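Local coordinates for putative peptidase (Parabacteroides merdae, PDB 4L8K), which is a putative serine peptidase of family S41 that probably hydrolyses peptide bonds, with a catalytic domain of the ClpP/crotonase clan, at residues N11-Y23 / L57-L71. Residues are numbered along the deposited sequence; the frame is centred on the assembly and turned at random.
Sequences NFEALWRIMDENY and LGKMLAEVKDGHTNL. With PO4 (phosphate ion), chain E.
Tyr23, just past the end of helix 8-22, hands its hydroxyl to Asp66: OH donates to Asp66 OD2 over 2.8 Å, arriving from above the carboxylate plane while the carboxylate oxygen sits at the edge of the phenol ring. Thr69 OG1 donates to the same OD2 (2.9 Å) from the opposite face, and OD1 accepts from the backbone N of His68, closing an Asx turn. Together the three bonds hold the carboxylate; that from Tyr23 joins the 66-69 type I beta turn to the helix end. With CG anti to the backbone N (chi1 -169°), the Tyr23 ring reaches the turn edge-first; Val64 CG2 packs 3.6 Å from Tyr23 OH, and the CE methyl of selenomethionine Met19 lies over one ring face, toward the rim. That methyl also meets Val64 tip to tip. Between the nearly parallel segments 11-22 and 57-61 (17°), Leu15 buries the largest area, among Leu57, Met60, Leu61 and Leu71. Leu15 CD2 lies 3.6 Å from Leu57 CB, and its CD1 points at Leu61 CD2, which also receives Met19 CG. Selenomethionine Met60 bends at its last bond (chi3 77°), putting CE against Leu15 CG and SE 3.6 Å from Phe12 CE1, an edge-on Met-aromatic contact repeated at Trp16. His68 ND1 donates to O4 of a phosphate, probably from the crystallisation liquor (2.7 Å). Helix 8-22 belongs to the Tricorn protease C1-like region; helix 33-43 packs against Phe12, Met19 and Met60, while Leu15 and Met19 rest on strand 262-266, neighbour of strand 70-72 in a small antiparallel sheet.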
ATOM      1  N   ASN A  11     -21.005 -19.852  14.259  1.00 33.60           N
ATOM      2  CA  ASN A  11     -20.321 -18.800  13.511  1.00 30.52           C
ATOM      3  C   ASN A  11     -19.142 -18.263  14.310  1.00 30.58           C
ATOM      4  O   ASN A  11     -18.094 -18.006  13.730  1.00 28.85           O
ATOM      5  CB  ASN A  11     -21.293 -17.711  13.120  1.00 31.18           C
ATOM      6  CG  ASN A  11     -22.186 -18.209  12.019  1.00 43.20           C
ATOM      7  OD1 ASN A  11     -21.790 -18.267  10.857  1.00 35.08           O
ATOM      8  ND2 ASN A  11     -23.347 -18.723  12.381  1.00 34.71           N
ATOM      9  N   PHE A  12     -19.273 -18.179  15.642  1.00 27.90           N
ATOM     10  CA  PHE A  12     -18.142 -17.800  16.502  1.00 27.85           C
ATOM     11  C   PHE A  12     -16.987 -18.818  16.319  1.00 31.90           C
ATOM     12  O   PHE A  12     -15.850 -18.424  16.029  1.00 28.27           O
ATOM     13  CB  PHE A  12     -18.578 -17.715  17.985  1.00 29.40           C
ATOM     14  CG  PHE A  12     -17.460 -17.908  18.981  1.00 31.40           C
ATOM     15  CD1 PHE A  12     -16.393 -17.009  19.044  1.00 32.89           C
ATOM     16  CD2 PHE A  12     -17.461 -18.998  19.850  1.00 34.42           C
ATOM     17  CE1 PHE A  12     -15.334 -17.213  19.941  1.00 33.79           C
ATOM     18  CE2 PHE A  12     -16.426 -19.180  20.772  1.00 37.43           C
ATOM     19  CZ  PHE A  12     -15.363 -18.286  20.807  1.00 34.98           C
ATOM     20  N   GLU A  13     -17.306 -20.123  16.486  1.00 31.95           N
ATOM     21  CA  GLU A  13     -16.354 -21.229  16.365  1.00 34.37           C
ATOM     22  C   GLU A  13     -15.674 -21.229  14.996  1.00 38.58           C
ATOM     23  O   GLU A  13     -14.454 -21.294  14.945  1.00 39.55           O
ATOM     24  CB  GLU A  13     -17.038 -22.594  16.607  1.00 37.30           C
ATOM     25  CG  GLU A  13     -17.509 -22.833  18.033  1.00 49.54           C
ATOM     26  CD  GLU A  13     -16.481 -23.096  19.120  1.00 77.58           C
ATOM     27  OE1 GLU A  13     -15.290 -23.315  18.796  1.00 68.99           O
ATOM     28  OE2 GLU A  13     -16.886 -23.112  20.307  1.00 79.37           O
ATOM     29  N   ALA A  14     -16.459 -21.108  13.905  1.00 34.16           N
ATOM     30  CA  ALA A  14     -15.956 -21.104  12.531  1.00 33.67           C
ATOM     31  C   ALA A  14     -15.022 -19.920  12.273  1.00 36.01           C
ATOM     32  O   ALA A  14     -13.929 -20.131  11.750  1.00 35.08           O
ATOM     33  CB  ALA A  14     -17.110 -21.074  11.548  1.00 34.09           C
ATOM     34  N   LEU A  15     -15.429 -18.695  12.681  1.00 30.88           N
ATOM     35  CA  LEU A  15     -14.620 -17.495  12.517  1.00 28.91           C
ATOM     36  C   LEU A  15     -13.302 -17.595  13.306  1.00 31.28           C
ATOM     37  O   LEU A  15     -12.258 -17.256  12.755  1.00 29.51           O
ATOM     38  CB  LEU A  15     -15.404 -16.222  12.917  1.00 28.16           C
ATOM     39  CG  LEU A  15     -14.622 -14.889  12.782  1.00 32.29           C
ATOM     40  CD1 LEU A  15     -14.084 -14.677  11.360  1.00 32.86           C
ATOM     41  CD2 LEU A  15     -15.436 -13.721  13.230  1.00 31.16           C
ATOM     42  N   TRP A  16     -13.346 -18.058  14.574  1.00 28.57           N
ATOM     43  CA  TRP A  16     -12.139 -18.201  15.388  1.00 28.17           C
ATOM     44  C   TRP A  16     -11.141 -19.180  14.714  1.00 33.76           C
ATOM     45  O   TRP A  16      -9.941 -18.894  14.659  1.00 32.86           O
ATOM     46  CB  TRP A  16     -12.483 -18.671  16.825  1.00 26.74           C
ATOM     47  CG  TRP A  16     -11.269 -18.663  17.711  1.00 27.31           C
ATOM     48  CD1 TRP A  16     -10.758 -17.591  18.385  1.00 29.12           C
ATOM     49  CD2 TRP A  16     -10.290 -19.718  17.834  1.00 28.13           C
ATOM     50  NE1 TRP A  16      -9.574 -17.940  19.002  1.00 28.62           N
ATOM     51  CE2 TRP A  16      -9.265 -19.240  18.680  1.00 31.26           C
ATOM     52  CE3 TRP A  16     -10.226 -21.052  17.382  1.00 30.16           C
ATOM     53  CZ2 TRP A  16      -8.193 -20.051  19.094  1.00 31.59           C
ATOM     54  CZ3 TRP A  16      -9.163 -21.849  17.789  1.00 31.71           C
ATOM     55  CH2 TRP A  16      -8.156 -21.348  18.622  1.00 31.94           C
ATOM     56  N   ARG A  17     -11.659 -20.320  14.209  1.00 32.58           N
ATOM     57  CA  ARG A  17     -10.907 -21.381  13.541  1.00 33.38           C
ATOM     58  C   ARG A  17     -10.304 -20.894  12.212  1.00 36.26           C
ATOM     59  O   ARG A  17      -9.138 -21.193  11.937  1.00 35.83           O
ATOM     60  CB  ARG A  17     -11.801 -22.605  13.308  1.00 36.14           C
ATOM     61  CG  ARG A  17     -11.229 -23.908  13.878  1.00 57.42           C
ATOM     62  CD  ARG A  17     -12.098 -25.109  13.561  1.00 73.67           C
ATOM     63  NE  ARG A  17     -11.492 -25.972  12.543  1.00 88.58           N
ATOM     64  CZ  ARG A  17     -11.691 -25.846  11.235  1.00106.30           C
ATOM     65  NH1 ARG A  17     -12.481 -24.884  10.764  1.00 91.53           N
ATOM     66  NH2 ARG A  17     -11.092 -26.669  10.384  1.00 97.45           N
ATOM     67  N   ILE A  18     -11.082 -20.123  11.409  1.00 32.12           N
ATOM     68  CA  ILE A  18     -10.606 -19.573  10.132  1.00 31.32           C
ATOM     69  C   ILE A  18      -9.377 -18.671  10.397  1.00 37.21           C
ATOM     70  O   ILE A  18      -8.371 -18.788   9.691  1.00 37.46           O
ATOM     71  CB  ILE A  18     -11.727 -18.840   9.342  1.00 31.83           C
ATOM     72  CG1 ILE A  18     -12.746 -19.858   8.782  1.00 32.41           C
ATOM     73  CG2 ILE A  18     -11.134 -17.988   8.196  1.00 30.56           C
ATOM     74  CD1 ILE A  18     -14.084 -19.284   8.351  1.00 32.78           C
HETATM   75  N   MSE A  19      -9.461 -17.810  11.440  1.00 30.49           N
HETATM   76  CA  MSE A  19      -8.375 -16.925  11.835  1.00 26.47           C
HETATM   77  C   MSE A  19      -7.199 -17.720  12.364  1.00 34.61           C
HETATM   78  O   MSE A  19      -6.070 -17.512  11.918  1.00 35.39           O
HETATM   79  CB  MSE A  19      -8.863 -15.935  12.890  1.00 25.69           C
HETATM   80  CG  MSE A  19      -9.681 -14.786  12.307  1.00 27.64           C
HETATM   81 SE   MSE A  19      -8.533 -13.495  11.454  0.75 29.85          SE
HETATM   82  CE  MSE A  19      -7.656 -12.705  12.989  1.00 26.84           C
ATOM     83  N   ASP A  20      -7.469 -18.666  13.283  1.00 33.80           N
ATOM     84  CA  ASP A  20      -6.455 -19.518  13.920  1.00 33.59           C
ATOM     85  C   ASP A  20      -5.579 -20.257  12.906  1.00 38.03           C
ATOM     86  O   ASP A  20      -4.362 -20.323  13.082  1.00 38.76           O
ATOM     87  CB  ASP A  20      -7.129 -20.537  14.844  1.00 35.34           C
ATOM     88  CG  ASP A  20      -6.172 -21.298  15.733  1.00 39.75           C
ATOM     89  OD1 ASP A  20      -5.440 -20.648  16.519  1.00 38.10           O
ATOM     90  OD2 ASP A  20      -6.177 -22.541  15.674  1.00 48.54           O
ATOM     91  N   GLU A  21      -6.190 -20.781  11.841  1.00 33.84           N
ATOM     92  CA  GLU A  21      -5.502 -21.588  10.849  1.00 34.01           C
ATOM     93  C   GLU A  21      -4.949 -20.817   9.654  1.00 37.81           C
ATOM     94  O   GLU A  21      -4.018 -21.325   9.019  1.00 39.15           O
ATOM     95  CB  GLU A  21      -6.447 -22.693  10.344  1.00 36.25           C
ATOM     96  CG  GLU A  21      -6.895 -23.626  11.472  1.00 44.41           C
ATOM     97  CD  GLU A  21      -7.927 -24.695  11.170  1.00 58.97           C
ATOM     98  OE1 GLU A  21      -8.515 -24.695  10.063  1.00 48.91           O
ATOM     99  OE2 GLU A  21      -8.164 -25.529  12.072  1.00 61.45           O
ATOM    100  N   ASN A  22      -5.504 -19.624   9.322  1.00 33.36           N
ATOM    101  CA  ASN A  22      -5.100 -18.885   8.109  1.00 31.50           C
ATOM    102  C   ASN A  22      -4.485 -17.502   8.348  1.00 33.03           C
ATOM    103  O   ASN A  22      -3.782 -17.016   7.453  1.00 33.00           O
ATOM    104  CB  ASN A  22      -6.286 -18.742   7.161  1.00 32.25           C
ATOM    105  CG  ASN A  22      -6.889 -20.067   6.786  1.00 45.41           C
ATOM    106  OD1 ASN A  22      -6.373 -20.792   5.938  1.00 42.32           O
ATOM    107  ND2 ASN A  22      -7.962 -20.439   7.459  1.00 34.35           N
ATOM    108  N   TYR A  23      -4.732 -16.865   9.509  1.00 29.57           N
ATOM    109  CA  TYR A  23      -4.164 -15.533   9.802  1.00 29.59           C
ATOM    110  C   TYR A  23      -2.633 -15.662   9.931  1.00 35.60           C
ATOM    111  O   TYR A  23      -2.140 -16.542  10.638  1.00 36.77           O
ATOM    112  CB  TYR A  23      -4.811 -14.902  11.050  1.00 30.52           C
ATOM    113  CG  TYR A  23      -4.450 -13.447  11.227  1.00 30.25           C
ATOM    114  CD1 TYR A  23      -5.018 -12.464  10.418  1.00 30.68           C
ATOM    115  CD2 TYR A  23      -3.500 -13.054  12.166  1.00 30.70           C
ATOM    116  CE1 TYR A  23      -4.671 -11.122  10.560  1.00 28.67           C
ATOM    117  CE2 TYR A  23      -3.138 -11.712  12.310  1.00 30.28           C
ATOM    118  CZ  TYR A  23      -3.728 -10.753  11.504  1.00 33.20           C
ATOM    119  OH  TYR A  23      -3.379  -9.434  11.629  1.00 37.66           O
ATOM    120  N   LEU A  57     -18.265 -10.383  17.054  1.00 22.38           N
ATOM    121  CA  LEU A  57     -17.280 -11.017  16.191  1.00 21.73           C
ATOM    122  C   LEU A  57     -16.351  -9.990  15.546  1.00 25.12           C
ATOM    123  O   LEU A  57     -15.153 -10.261  15.375  1.00 24.99           O
ATOM    124  CB  LEU A  57     -17.958 -11.923  15.145  1.00 21.64           C
ATOM    125  CG  LEU A  57     -18.652 -13.211  15.668  1.00 25.10           C
ATOM    126  CD1 LEU A  57     -19.010 -14.155  14.496  1.00 25.17           C
ATOM    127  CD2 LEU A  57     -17.805 -13.929  16.729  1.00 25.55           C
ATOM    128  N   GLY A  58     -16.879  -8.799  15.290  1.00 21.69           N
ATOM    129  CA  GLY A  58     -16.093  -7.691  14.757  1.00 20.30           C
ATOM    130  C   GLY A  58     -15.063  -7.227  15.772  1.00 23.56           C
ATOM    131  O   GLY A  58     -13.908  -6.973  15.413  1.00 21.02           O
ATOM    132  N   LYS A  59     -15.471  -7.159  17.061  1.00 21.34           N
ATOM    133  CA  LYS A  59     -14.594  -6.791  18.183  1.00 22.26           C
ATOM    134  C   LYS A  59     -13.502  -7.829  18.371  1.00 26.77           C
ATOM    135  O   LYS A  59     -12.358  -7.474  18.679  1.00 28.26           O
ATOM    136  CB  LYS A  59     -15.389  -6.636  19.482  1.00 25.60           C
ATOM    137  CG  LYS A  59     -15.960  -5.254  19.663  1.00 34.07           C
ATOM    138  CD  LYS A  59     -17.147  -5.234  20.637  1.00 40.11           C
ATOM    139  CE  LYS A  59     -17.882  -3.902  20.590  1.00 44.35           C
ATOM    140  NZ  LYS A  59     -17.072  -2.771  21.150  1.00 59.14           N
HETATM  141  N   MSE A  60     -13.853  -9.114  18.151  1.00 21.27           N
HETATM  142  CA  MSE A  60     -12.916 -10.242  18.214  1.00 19.67           C
HETATM  143  C   MSE A  60     -11.843 -10.096  17.153  1.00 24.38           C
HETATM  144  O   MSE A  60     -10.672 -10.295  17.464  1.00 23.19           O
HETATM  145  CB  MSE A  60     -13.634 -11.576  18.051  1.00 20.66           C
HETATM  146  CG  MSE A  60     -12.763 -12.745  18.444  1.00 25.21           C
HETATM  147 SE   MSE A  60     -13.604 -14.481  18.262  0.75 29.57          SE
HETATM  148  CE  MSE A  60     -13.483 -14.682  16.366  1.00 24.75           C
ATOM    149  N   LEU A  61     -12.228  -9.722  15.905  1.00 23.09           N
ATOM    150  CA  LEU A  61     -11.235  -9.524  14.844  1.00 22.96           C
ATOM    151  C   LEU A  61     -10.380  -8.298  15.137  1.00 26.00           C
ATOM    152  O   LEU A  61      -9.182  -8.340  14.898  1.00 25.77           O
ATOM    153  CB  LEU A  61     -11.862  -9.416  13.445  1.00 21.60           C
ATOM    154  CG  LEU A  61     -12.686 -10.619  12.952  1.00 25.60           C
ATOM    155  CD1 LEU A  61     -13.148 -10.373  11.534  1.00 23.78           C
ATOM    156  CD2 LEU A  61     -11.881 -11.936  12.994  1.00 23.98           C
ATOM    157  N   ALA A  62     -10.967  -7.255  15.745  1.00 22.95           N
ATOM    158  CA  ALA A  62     -10.228  -6.032  16.081  1.00 22.56           C
ATOM    159  C   ALA A  62      -9.152  -6.281  17.173  1.00 26.97           C
ATOM    160  O   ALA A  62      -8.287  -5.439  17.374  1.00 27.18           O
ATOM    161  CB  ALA A  62     -11.183  -4.930  16.494  1.00 21.84           C
ATOM    162  N   GLU A  63      -9.168  -7.455  17.821  1.00 25.25           N
ATOM    163  CA  GLU A  63      -8.146  -7.839  18.813  1.00 26.02           C
ATOM    164  C   GLU A  63      -6.743  -7.899  18.186  1.00 29.70           C
ATOM    165  O   GLU A  63      -5.763  -7.636  18.878  1.00 30.21           O
ATOM    166  CB  GLU A  63      -8.476  -9.188  19.473  1.00 28.42           C
ATOM    167  CG  GLU A  63      -9.732  -9.162  20.346  1.00 30.02           C
ATOM    168  CD  GLU A  63      -9.586  -8.628  21.760  1.00 39.78           C
ATOM    169  OE1 GLU A  63      -8.452  -8.625  22.299  1.00 41.88           O
ATOM    170  OE2 GLU A  63     -10.631  -8.279  22.357  1.00 35.23           O
ATOM    171  N   VAL A  64      -6.646  -8.223  16.882  1.00 26.44           N
ATOM    172  CA  VAL A  64      -5.355  -8.277  16.187  1.00 25.47           C
ATOM    173  C   VAL A  64      -4.976  -6.891  15.620  1.00 28.77           C
ATOM    174  O   VAL A  64      -3.935  -6.789  14.995  1.00 28.38           O
ATOM    175  CB  VAL A  64      -5.220  -9.397  15.109  1.00 28.49           C
ATOM    176  CG1 VAL A  64      -5.374 -10.780  15.734  1.00 29.26           C
ATOM    177  CG2 VAL A  64      -6.178  -9.200  13.931  1.00 26.78           C
ATOM    178  N   LYS A  65      -5.798  -5.833  15.837  1.00 25.98           N
ATOM    179  CA  LYS A  65      -5.508  -4.445  15.425  1.00 24.71           C
ATOM    180  C   LYS A  65      -4.929  -4.370  14.013  1.00 28.51           C
ATOM    181  O   LYS A  65      -3.825  -3.849  13.802  1.00 27.69           O
ATOM    182  CB  LYS A  65      -4.538  -3.799  16.437  1.00 27.19           C
ATOM    183  CG  LYS A  65      -5.124  -3.723  17.842  1.00 31.64           C
ATOM    184  CD  LYS A  65      -4.076  -3.240  18.818  1.00 38.47           C
ATOM    185  CE  LYS A  65      -4.543  -3.244  20.256  1.00 51.25           C
ATOM    186  NZ  LYS A  65      -5.688  -2.321  20.483  1.00 66.92           N
ATOM    187  N   ASP A  66      -5.692  -4.914  13.042  1.00 24.57           N
ATOM    188  CA  ASP A  66      -5.264  -5.036  11.663  1.00 22.52           C
ATOM    189  C   ASP A  66      -6.231  -4.313  10.700  1.00 25.43           C
ATOM    190  O   ASP A  66      -7.396  -4.718  10.551  1.00 23.56           O
ATOM    191  CB  ASP A  66      -5.151  -6.536  11.328  1.00 24.06           C
ATOM    192  CG  ASP A  66      -4.674  -6.848   9.935  1.00 30.07           C
ATOM    193  OD1 ASP A  66      -4.368  -5.897   9.183  1.00 29.67           O
ATOM    194  OD2 ASP A  66      -4.599  -8.039   9.596  1.00 33.42           O
ATOM    195  N   GLY A  67      -5.697  -3.302   9.998  1.00 21.03           N
ATOM    196  CA  GLY A  67      -6.458  -2.510   9.036  1.00 19.66           C
ATOM    197  C   GLY A  67      -6.833  -3.306   7.808  1.00 22.27           C
ATOM    198  O   GLY A  67      -7.690  -2.888   7.038  1.00 21.20           O
ATOM    199  N   HIS A  68      -6.213  -4.475   7.634  1.00 20.33           N
ATOM    200  CA  HIS A  68      -6.453  -5.344   6.481  1.00 20.43           C
ATOM    201  C   HIS A  68      -7.451  -6.450   6.785  1.00 22.91           C
ATOM    202  O   HIS A  68      -7.801  -7.174   5.872  1.00 23.99           O
ATOM    203  CB  HIS A  68      -5.113  -5.904   5.930  1.00 21.51           C
ATOM    204  CG  HIS A  68      -4.306  -4.791   5.330  1.00 24.42           C
ATOM    205  ND1 HIS A  68      -4.590  -4.306   4.058  1.00 26.07           N
ATOM    206  CD2 HIS A  68      -3.417  -3.954   5.920  1.00 25.71           C
ATOM    207  CE1 HIS A  68      -3.804  -3.246   3.888  1.00 24.63           C
ATOM    208  NE2 HIS A  68      -3.074  -3.000   4.971  1.00 24.83           N
ATOM    209  N   THR A  69      -7.949  -6.543   8.025  1.00 19.18           N
ATOM    210  CA  THR A  69      -8.911  -7.557   8.445  1.00 19.99           C
ATOM    211  C   THR A  69     -10.311  -6.951   8.536  1.00 22.93           C
ATOM    212  O   THR A  69     -10.486  -5.889   9.146  1.00 21.62           O
ATOM    213  CB  THR A  69      -8.464  -8.216   9.773  1.00 27.99           C
ATOM    214  OG1 THR A  69      -7.296  -8.990   9.510  1.00 27.97           O
ATOM    215  CG2 THR A  69      -9.531  -9.121  10.388  1.00 18.74           C
ATOM    216  N   ASN A  70     -11.307  -7.648   7.939  1.00 20.16           N
ATOM    217  CA  ASN A  70     -12.712  -7.224   7.952  1.00 20.85           C
ATOM    218  C   ASN A  70     -13.684  -8.401   8.013  1.00 25.63           C
ATOM    219  O   ASN A  70     -13.448  -9.442   7.406  1.00 28.21           O
ATOM    220  CB  ASN A  70     -13.044  -6.391   6.687  1.00 23.27           C
ATOM    221  CG  ASN A  70     -12.105  -5.232   6.450  1.00 41.22           C
ATOM    222  OD1 ASN A  70     -11.119  -5.353   5.718  1.00 35.04           O
ATOM    223  ND2 ASN A  70     -12.363  -4.099   7.093  1.00 25.22           N
ATOM    224  N   LEU A  71     -14.805  -8.196   8.694  1.00 21.21           N
ATOM    225  CA  LEU A  71     -15.934  -9.125   8.741  1.00 19.99           C
ATOM    226  C   LEU A  71     -17.022  -8.475   7.896  1.00 24.53           C
ATOM    227  O   LEU A  71     -17.343  -7.306   8.132  1.00 25.50           O
ATOM    228  CB  LEU A  71     -16.412  -9.412  10.184  1.00 18.97           C
ATOM    229  CG  LEU A  71     -17.557 -10.435  10.339  1.00 22.49           C
ATOM    230  CD1 LEU A  71     -17.118 -11.850   9.938  1.00 22.76           C
ATOM    231  CD2 LEU A  71     -18.065 -10.447  11.778  1.00 23.03           C
TER
HETATM  232  P   PO4 E 401      -4.468  -6.978   1.280  1.00 44.00           P
HETATM  233  O1  PO4 E 401      -3.935  -8.316   1.757  1.00 49.01           O
HETATM  234  O2  PO4 E 401      -3.262  -6.027   0.996  1.00 44.14           O
HETATM  235  O3  PO4 E 401      -5.302  -7.196  -0.010  1.00 46.64           O
HETATM  236  O4  PO4 E 401      -5.339  -6.356   2.396  1.00 44.92           O